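Local coordinates for protein glucosamine kinase (Streptacidiphilus jiangxiensis, PDB 6HWJ) that phosphorylates D-glucosamine to D-glucosamine 6-phosphate with ATP and magnesium, and acts more weakly on glucose, at residues Pro293-Ile306 with Arg332-Leu346. Sequence-based numbering, arbitrary orientation.
Sequences PLIDVHGDFHVGQI and RQPAALDVVGMTASL. With MG (magnesium ion), chain C.
D338 reaches from the first turns of helix 335-356 into the loop after strand 293-295 and grips two successive amides. G299 N gives a nearly straight bond to OD1 (2.9 Å, 170°) and H298 N one to OD2 (3.0 Å), each using the syn lone pair, so the carboxylate straddles the turn. Water 2 extends the grip, donating to D338 OD1 and accepting from F301 N, while H230 of helix 212-234 bonds OD2. Next along the helix, M342 lays its methyl on one face of the F301 ring, CE 3.5 Å from the centroid, a CH-pi and Met-aromatic contact; D338 O sits at that ring's edge. Bends at chi2 and chi3 fold the methionine chain back, and its CE also touches I306 CG1. G341 lets the backbones close in, its CA 3.4 Å from F301 O. One turn on, S345 OG, swung anti to its own N (chi1 -169°), accepts a straight bond from V303 N at 2.9 Å. At the other end I295 and Q333 form an antiparallel hydrogen-bonded pair, while R332, extended from CG to NE, meets D296 OD1 in a salt bridge; NE lies 3.1 Å away, above the carboxylate plane. R236 holds the other oxygen, OD2, and T239 bonds R332 NH1.

Held this way, the loop presents its functional groups away from the helix. H298 ND1 accepts D300 N and its NE2 bonds V316 O; Q305 NE2 donates to D300 O, leaving OE1 to bind magnesium at 2.1 Å with D317. D300 binds D-glucosamine. The H298-G299-D300 sequence followed by a metal-binding Q305 is consistent with the HGDxxxxN-type loop of aminoglycoside phosphotransferase-like kinases, with Gln in place of the usual Asn, here backed by a helix of the C-terminal lobe.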
ATOM      1  N   PRO A 293      -3.461 -18.571  10.284  1.00 37.60           N
ATOM      2  CA  PRO A 293      -3.710 -17.274  10.937  1.00 34.76           C
ATOM      3  C   PRO A 293      -3.749 -16.123   9.946  1.00 30.22           C
ATOM      4  O   PRO A 293      -2.868 -15.986   9.092  1.00 31.88           O
ATOM      5  CB  PRO A 293      -2.532 -17.130  11.913  1.00 34.90           C
ATOM      6  CG  PRO A 293      -1.433 -17.921  11.275  1.00 38.05           C
ATOM      7  CD  PRO A 293      -2.119 -19.103  10.601  1.00 37.94           C
ATOM      8  N   LEU A 294      -4.773 -15.285  10.078  1.00 30.29           N
ATOM      9  CA  LEU A 294      -4.853 -14.016   9.348  1.00 30.20           C
ATOM     10  C   LEU A 294      -4.560 -12.863  10.304  1.00 31.38           C
ATOM     11  O   LEU A 294      -5.053 -12.855  11.445  1.00 31.86           O
ATOM     12  CB  LEU A 294      -6.229 -13.823   8.720  1.00 31.72           C
ATOM     13  CG  LEU A 294      -6.815 -15.050   7.991  1.00 31.63           C
ATOM     14  CD1 LEU A 294      -8.251 -14.768   7.531  1.00 34.05           C
ATOM     15  CD2 LEU A 294      -5.917 -15.415   6.831  1.00 30.01           C
ATOM     16  N   ILE A 295      -3.767 -11.899   9.834  1.00 29.46           N
ATOM     17  CA  ILE A 295      -3.382 -10.721  10.607  1.00 28.57           C
ATOM     18  C   ILE A 295      -3.573  -9.478   9.741  1.00 28.34           C
ATOM     19  O   ILE A 295      -3.805  -9.563   8.538  1.00 30.59           O
ATOM     20  CB  ILE A 295      -1.919 -10.786  11.108  1.00 27.72           C
ATOM     21  CG1 ILE A 295      -0.948 -10.895   9.939  1.00 26.93           C
ATOM     22  CG2 ILE A 295      -1.724 -11.971  12.079  1.00 28.92           C
ATOM     23  CD1 ILE A 295       0.494 -10.578  10.309  1.00 28.57           C
ATOM     24  N   ASP A 296      -3.477  -8.314  10.373  1.00 27.42           N
ATOM     25  CA  ASP A 296      -3.315  -7.067   9.623  1.00 27.40           C
ATOM     26  C   ASP A 296      -2.022  -7.150   8.811  1.00 26.50           C
ATOM     27  O   ASP A 296      -0.947  -7.404   9.373  1.00 27.85           O
ATOM     28  CB  ASP A 296      -3.254  -5.871  10.587  1.00 27.95           C
ATOM     29  CG  ASP A 296      -4.557  -5.652  11.353  1.00 33.76           C
ATOM     30  OD1 ASP A 296      -5.565  -6.348  11.101  1.00 32.57           O
ATOM     31  OD2 ASP A 296      -4.566  -4.786  12.244  1.00 34.70           O
ATOM     32  N   VAL A 297      -2.115  -6.945   7.499  1.00 25.57           N
ATOM     33  CA  VAL A 297      -0.966  -7.064   6.619  1.00 26.06           C
ATOM     34  C   VAL A 297      -0.781  -5.746   5.862  1.00 25.92           C
ATOM     35  O   VAL A 297      -1.620  -4.854   5.908  1.00 24.71           O
ATOM     36  CB  VAL A 297      -1.088  -8.239   5.622  1.00 26.55           C
ATOM     37  CG1 VAL A 297      -1.128  -9.577   6.355  1.00 25.33           C
ATOM     38  CG2 VAL A 297      -2.310  -8.081   4.726  1.00 27.43           C
ATOM     39  N   HIS A 298       0.352  -5.638   5.167  1.00 24.91           N
ATOM     40  CA  HIS A 298       0.552  -4.535   4.230  1.00 25.06           C
ATOM     41  C   HIS A 298      -0.437  -4.637   3.075  1.00 26.49           C
ATOM     42  O   HIS A 298      -1.163  -3.678   2.771  1.00 27.39           O
ATOM     43  CB  HIS A 298       1.999  -4.531   3.701  1.00 22.96           C
ATOM     44  CG  HIS A 298       2.303  -3.386   2.787  1.00 24.65           C
ATOM     45  ND1 HIS A 298       1.844  -3.328   1.484  1.00 24.24           N
ATOM     46  CD2 HIS A 298       3.003  -2.233   2.995  1.00 24.32           C
ATOM     47  CE1 HIS A 298       2.246  -2.192   0.928  1.00 28.39           C
ATOM     48  NE2 HIS A 298       2.949  -1.508   1.823  1.00 26.42           N
ATOM     49  N   GLY A 299      -0.464  -5.787   2.399  1.00 27.62           N
ATOM     50  CA  GLY A 299      -1.512  -6.093   1.445  1.00 31.11           C
ATOM     51  C   GLY A 299      -1.228  -5.690   0.015  1.00 30.57           C
ATOM     52  O   GLY A 299      -2.004  -6.054  -0.876  1.00 35.45           O
ATOM     53  N   ASP A 300      -0.153  -4.957  -0.229  1.00 27.86           N
ATOM     54  CA  ASP A 300       0.234  -4.578  -1.590  1.00 27.45           C
ATOM     55  C   ASP A 300       1.752  -4.451  -1.598  1.00 26.27           C
ATOM     56  O   ASP A 300       2.318  -3.418  -1.970  1.00 24.44           O
ATOM     57  CB  ASP A 300      -0.469  -3.292  -2.019  1.00 30.77           C
ATOM     58  CG  ASP A 300      -0.200  -2.932  -3.473  1.00 32.23           C
ATOM     59  OD1 ASP A 300       0.042  -3.843  -4.280  1.00 32.38           O
ATOM     60  OD2 ASP A 300      -0.221  -1.723  -3.787  1.00 32.95           O
ATOM     61  N   PHE A 301       2.421  -5.511  -1.148  1.00 28.04           N
ATOM     62  CA  PHE A 301       3.811  -5.459  -0.699  1.00 26.15           C
ATOM     63  C   PHE A 301       4.718  -5.904  -1.829  1.00 26.37           C
ATOM     64  O   PHE A 301       4.578  -7.023  -2.340  1.00 24.40           O
ATOM     65  CB  PHE A 301       3.965  -6.347   0.541  1.00 27.35           C
ATOM     66  CG  PHE A 301       5.204  -6.082   1.346  1.00 28.00           C
ATOM     67  CD1 PHE A 301       5.477  -4.821   1.846  1.00 25.50           C
ATOM     68  CD2 PHE A 301       6.069  -7.110   1.640  1.00 28.48           C
ATOM     69  CE1 PHE A 301       6.607  -4.595   2.592  1.00 26.29           C
ATOM     70  CE2 PHE A 301       7.210  -6.875   2.390  1.00 28.29           C
ATOM     71  CZ  PHE A 301       7.467  -5.612   2.871  1.00 25.86           C
ATOM     72  N   HIS A 302       5.651  -5.033  -2.211  1.00 24.22           N
ATOM     73  CA  HIS A 302       6.609  -5.315  -3.276  1.00 24.42           C
ATOM     74  C   HIS A 302       7.698  -4.257  -3.187  1.00 25.52           C
ATOM     75  O   HIS A 302       7.601  -3.304  -2.400  1.00 23.55           O
ATOM     76  CB  HIS A 302       5.928  -5.331  -4.650  1.00 24.24           C
ATOM     77  CG  HIS A 302       5.221  -4.061  -4.995  1.00 24.52           C
ATOM     78  ND1 HIS A 302       5.879  -2.951  -5.462  1.00 27.28           N
ATOM     79  CD2 HIS A 302       3.906  -3.727  -4.954  1.00 26.63           C
ATOM     80  CE1 HIS A 302       5.003  -1.983  -5.693  1.00 27.68           C
ATOM     81  NE2 HIS A 302       3.796  -2.428  -5.387  1.00 25.04           N
ATOM     82  N   VAL A 303       8.743  -4.420  -4.006  1.00 26.56           N
ATOM     83  CA  VAL A 303       9.925  -3.568  -3.836  1.00 25.41           C
ATOM     84  C   VAL A 303       9.598  -2.117  -4.119  1.00 27.41           C
ATOM     85  O   VAL A 303      10.295  -1.220  -3.652  1.00 25.98           O
ATOM     86  CB  VAL A 303      11.103  -4.026  -4.732  1.00 32.76           C
ATOM     87  CG1 VAL A 303      11.475  -5.449  -4.434  1.00 35.68           C
ATOM     88  CG2 VAL A 303      10.769  -3.813  -6.210  1.00 33.75           C
ATOM     89  N   GLY A 304       8.570  -1.854  -4.930  1.00 28.95           N
ATOM     90  CA  GLY A 304       8.165  -0.478  -5.189  1.00 29.93           C
ATOM     91  C   GLY A 304       7.610   0.242  -3.983  1.00 26.35           C
ATOM     92  O   GLY A 304       7.441   1.461  -4.049  1.00 28.25           O
ATOM     93  N   GLN A 305       7.289  -0.480  -2.907  1.00 24.76           N
ATOM     94  CA  GLN A 305       6.767   0.120  -1.689  1.00 23.30           C
ATOM     95  C   GLN A 305       7.874   0.358  -0.666  1.00 24.21           C
ATOM     96  O   GLN A 305       7.583   0.735   0.470  1.00 24.72           O
ATOM     97  CB  GLN A 305       5.696  -0.763  -1.057  1.00 22.03           C
ATOM     98  CG  GLN A 305       4.626  -1.292  -2.016  1.00 24.13           C
ATOM     99  CD  GLN A 305       3.694  -0.212  -2.512  1.00 26.86           C
ATOM    100  OE1 GLN A 305       4.085   0.954  -2.674  1.00 31.18           O
ATOM    101  NE2 GLN A 305       2.427  -0.589  -2.751  1.00 26.51           N
ATOM    102  N   ILE A 306       9.129   0.101  -1.031  1.00 24.35           N
ATOM    103  CA  ILE A 306      10.256   0.252  -0.107  1.00 23.71           C
ATOM    104  C   ILE A 306      11.142   1.382  -0.603  1.00 25.06           C
ATOM    105  O   ILE A 306      11.747   1.285  -1.682  1.00 28.27           O
ATOM    106  CB  ILE A 306      11.070  -1.048   0.037  1.00 24.08           C
ATOM    107  CG1 ILE A 306      10.158  -2.240   0.366  1.00 25.54           C
ATOM    108  CG2 ILE A 306      12.139  -0.858   1.123  1.00 28.18           C
ATOM    109  CD1 ILE A 306       9.508  -2.196   1.741  1.00 26.42           C
ATOM    110  N   ARG A 332      -8.142  -8.718   7.226  1.00 30.47           N
ATOM    111  CA  ARG A 332      -6.940  -9.470   7.544  1.00 28.41           C
ATOM    112  C   ARG A 332      -6.680 -10.545   6.499  1.00 32.34           C
ATOM    113  O   ARG A 332      -7.608 -11.094   5.899  1.00 33.41           O
ATOM    114  CB  ARG A 332      -7.065 -10.094   8.924  1.00 29.09           C
ATOM    115  CG  ARG A 332      -7.164  -9.076  10.026  1.00 33.57           C
ATOM    116  CD  ARG A 332      -7.300  -9.734  11.386  1.00 38.02           C
ATOM    117  NE  ARG A 332      -6.950  -8.806  12.469  1.00 40.33           N
ATOM    118  CZ  ARG A 332      -7.174  -9.044  13.759  1.00 39.37           C
ATOM    119  NH1 ARG A 332      -7.742 -10.167  14.138  1.00 35.61           N
ATOM    120  NH2 ARG A 332      -6.825  -8.146  14.661  1.00 43.39           N
ATOM    121  N   GLN A 333      -5.398 -10.842   6.293  1.00 31.86           N
ATOM    122  CA  GLN A 333      -4.932 -11.804   5.307  1.00 30.70           C
ATOM    123  C   GLN A 333      -3.785 -12.609   5.920  1.00 32.18           C
ATOM    124  O   GLN A 333      -3.244 -12.212   6.965  1.00 29.56           O
ATOM    125  CB  GLN A 333      -4.441 -11.097   4.042  1.00 30.64           C
ATOM    126  CG  GLN A 333      -5.466 -10.152   3.375  1.00 35.30           C
ATOM    127  CD  GLN A 333      -6.601 -10.902   2.702  1.00 39.55           C
ATOM    128  OE1 GLN A 333      -6.585 -12.125   2.629  1.00 35.00           O
ATOM    129  NE2 GLN A 333      -7.592 -10.163   2.201  1.00 41.03           N
ATOM    130  N   PRO A 334      -3.345 -13.702   5.283  1.00 30.10           N
ATOM    131  CA  PRO A 334      -2.144 -14.393   5.769  1.00 30.58           C
ATOM    132  C   PRO A 334      -0.909 -13.516   5.615  1.00 29.17           C
ATOM    133  O   PRO A 334      -0.732 -12.845   4.605  1.00 25.77           O
ATOM    134  CB  PRO A 334      -2.044 -15.634   4.869  1.00 30.28           C
ATOM    135  CG  PRO A 334      -3.372 -15.722   4.171  1.00 32.32           C
ATOM    136  CD  PRO A 334      -3.867 -14.313   4.052  1.00 28.98           C
ATOM    137  N   ALA A 335      -0.035 -13.563   6.617  1.00 31.49           N
ATOM    138  CA  ALA A 335       1.252 -12.887   6.508  1.00 31.83           C
ATOM    139  C   ALA A 335       2.038 -13.387   5.302  1.00 29.25           C
ATOM    140  O   ALA A 335       2.768 -12.610   4.665  1.00 26.32           O
ATOM    141  CB  ALA A 335       2.063 -13.085   7.792  1.00 29.27           C
ATOM    142  N   ALA A 336       1.882 -14.661   4.948  1.00 26.96           N
ATOM    143  CA  ALA A 336       2.584 -15.192   3.793  1.00 25.83           C
ATOM    144  C   ALA A 336       2.228 -14.448   2.513  1.00 26.48           C
ATOM    145  O   ALA A 336       3.004 -14.482   1.549  1.00 26.17           O
ATOM    146  CB  ALA A 336       2.289 -16.682   3.632  1.00 26.69           C
ATOM    147  N   LEU A 337       1.077 -13.775   2.472  1.00 26.08           N
ATOM    148  CA  LEU A 337       0.738 -12.972   1.308  1.00 25.62           C
ATOM    149  C   LEU A 337       1.763 -11.863   1.078  1.00 24.92           C
ATOM    150  O   LEU A 337       2.231 -11.656  -0.051  1.00 25.36           O
ATOM    151  CB  LEU A 337      -0.666 -12.381   1.473  1.00 27.76           C
ATOM    152  CG  LEU A 337      -1.090 -11.451   0.333  1.00 31.67           C
ATOM    153  CD1 LEU A 337      -1.314 -12.251  -0.952  1.00 30.60           C
ATOM    154  CD2 LEU A 337      -2.372 -10.677   0.702  1.00 38.71           C
ATOM    155  N   ASP A 338       2.124 -11.123   2.135  1.00 27.47           N
ATOM    156  CA  ASP A 338       3.185 -10.121   1.990  1.00 23.23           C
ATOM    157  C   ASP A 338       4.493 -10.788   1.600  1.00 27.40           C
ATOM    158  O   ASP A 338       5.278 -10.234   0.814  1.00 28.18           O
ATOM    159  CB  ASP A 338       3.394  -9.327   3.280  1.00 25.16           C
ATOM    160  CG  ASP A 338       2.246  -8.374   3.605  1.00 26.96           C
ATOM    161  OD1 ASP A 338       1.458  -7.994   2.706  1.00 25.52           O
ATOM    162  OD2 ASP A 338       2.159  -7.986   4.794  1.00 27.97           O
ATOM    163  N   VAL A 339       4.772 -11.956   2.187  1.00 28.94           N
ATOM    164  CA  VAL A 339       6.033 -12.651   1.919  1.00 27.52           C
ATOM    165  C   VAL A 339       6.156 -12.954   0.435  1.00 27.07           C
ATOM    166  O   VAL A 339       7.178 -12.646  -0.186  1.00 26.02           O
ATOM    167  CB  VAL A 339       6.133 -13.932   2.761  1.00 29.15           C
ATOM    168  CG1 VAL A 339       7.273 -14.791   2.291  1.00 29.82           C
ATOM    169  CG2 VAL A 339       6.284 -13.597   4.243  1.00 30.35           C
ATOM    170  N   VAL A 340       5.105 -13.539  -0.161  1.00 29.03           N
ATOM    171  CA  VAL A 340       5.186 -13.908  -1.566  1.00 28.00           C
ATOM    172  C   VAL A 340       5.180 -12.675  -2.447  1.00 24.37           C
ATOM    173  O   VAL A 340       5.771 -12.679  -3.531  1.00 27.36           O
ATOM    174  CB  VAL A 340       4.052 -14.876  -1.969  1.00 29.48           C
ATOM    175  CG1 VAL A 340       4.142 -16.166  -1.166  1.00 29.68           C
ATOM    176  CG2 VAL A 340       2.685 -14.219  -1.835  1.00 32.03           C
ATOM    177  N   GLY A 341       4.494 -11.621  -2.033  1.00 26.69           N
ATOM    178  CA  GLY A 341       4.549 -10.365  -2.787  1.00 26.69           C
ATOM    179  C   GLY A 341       5.976  -9.853  -2.930  1.00 27.30           C
ATOM    180  O   GLY A 341       6.402  -9.465  -4.018  1.00 24.42           O
ATOM    181  N   MET A 342       6.747  -9.891  -1.849  1.00 27.18           N
ATOM    182  CA  MET A 342       8.114  -9.378  -1.904  1.00 28.11           C
ATOM    183  C   MET A 342       9.050 -10.346  -2.615  1.00 26.03           C
ATOM    184  O   MET A 342       9.870  -9.916  -3.428  1.00 27.07           O
ATOM    185  CB  MET A 342       8.629  -9.062  -0.495  1.00 27.19           C
ATOM    186  CG  MET A 342       9.952  -8.320  -0.479  1.00 30.13           C
ATOM    187  SD  MET A 342       9.909  -6.768  -1.415  1.00 29.80           S
ATOM    188  CE  MET A 342       8.885  -5.749  -0.356  1.00 25.79           C
ATOM    189  N   THR A 343       8.928 -11.656  -2.366  1.00 28.04           N
ATOM    190  CA  THR A 343       9.827 -12.595  -3.036  1.00 30.42           C
ATOM    191  C   THR A 343       9.537 -12.640  -4.534  1.00 27.76           C
ATOM    192  O   THR A 343      10.464 -12.738  -5.342  1.00 28.10           O
ATOM    193  CB  THR A 343       9.727 -14.007  -2.444  1.00 30.97           C
ATOM    194  OG1 THR A 343       8.382 -14.487  -2.549  1.00 29.82           O
ATOM    195  CG2 THR A 343      10.159 -14.017  -0.985  1.00 34.65           C
ATOM    196  N   ALA A 344       8.255 -12.604  -4.921  1.00 27.34           N
ATOM    197  CA  ALA A 344       7.922 -12.464  -6.334  1.00 25.39           C
ATOM    198  C   ALA A 344       8.541 -11.184  -6.910  1.00 27.27           C
ATOM    199  O   ALA A 344       9.144 -11.197  -7.990  1.00 26.20           O
ATOM    200  CB  ALA A 344       6.406 -12.436  -6.522  1.00 24.95           C
ATOM    201  N   SER A 345       8.380 -10.061  -6.201  1.00 25.69           N
ATOM    202  CA  SER A 345       8.927  -8.790  -6.663  1.00 27.23           C
ATOM    203  C   SER A 345      10.445  -8.869  -6.869  1.00 26.18           C
ATOM    204  O   SER A 345      10.970  -8.355  -7.863  1.00 25.67           O
ATOM    205  CB  SER A 345       8.581  -7.692  -5.656  1.00 32.69           C
ATOM    206  OG  SER A 345       8.863  -6.412  -6.173  1.00 39.03           O
ATOM    207  N   LEU A 346      11.156  -9.525  -5.955  1.00 26.73           N
ATOM    208  CA  LEU A 346      12.604  -9.673  -6.097  1.00 28.94           C
ATOM    209  C   LEU A 346      12.952 -10.498  -7.327  1.00 29.55           C
ATOM    210  O   LEU A 346      13.879 -10.161  -8.074  1.00 28.63           O
ATOM    211  CB  LEU A 346      13.196 -10.319  -4.849  1.00 30.91           C
ATOM    212  CG  LEU A 346      13.156  -9.427  -3.594  1.00 32.02           C
ATOM    213  CD1 LEU A 346      13.545 -10.195  -2.363  1.00 31.85           C
ATOM    214  CD2 LEU A 346      14.050  -8.214  -3.769  1.00 30.28           C
TER
HETATM  215 MG    MG C 501       3.117   2.388  -3.832  1.00 37.98          MG
HETATM  216  O   HOH W   1      -0.719 -14.573   9.171  1.00 29.64           O
HETATM  217  O   HOH W   2       1.039  -8.005  -0.162  1.00 28.53           O
HETATM  218  O   HOH W   3       4.945   2.334  -5.073  1.00 44.11           O
HETATM  219  O   HOH W   4       4.208   3.810  -2.852  1.00 40.28           O
HETATM  220  O   HOH W   5       2.704   4.163  -5.012  1.00 38.41           O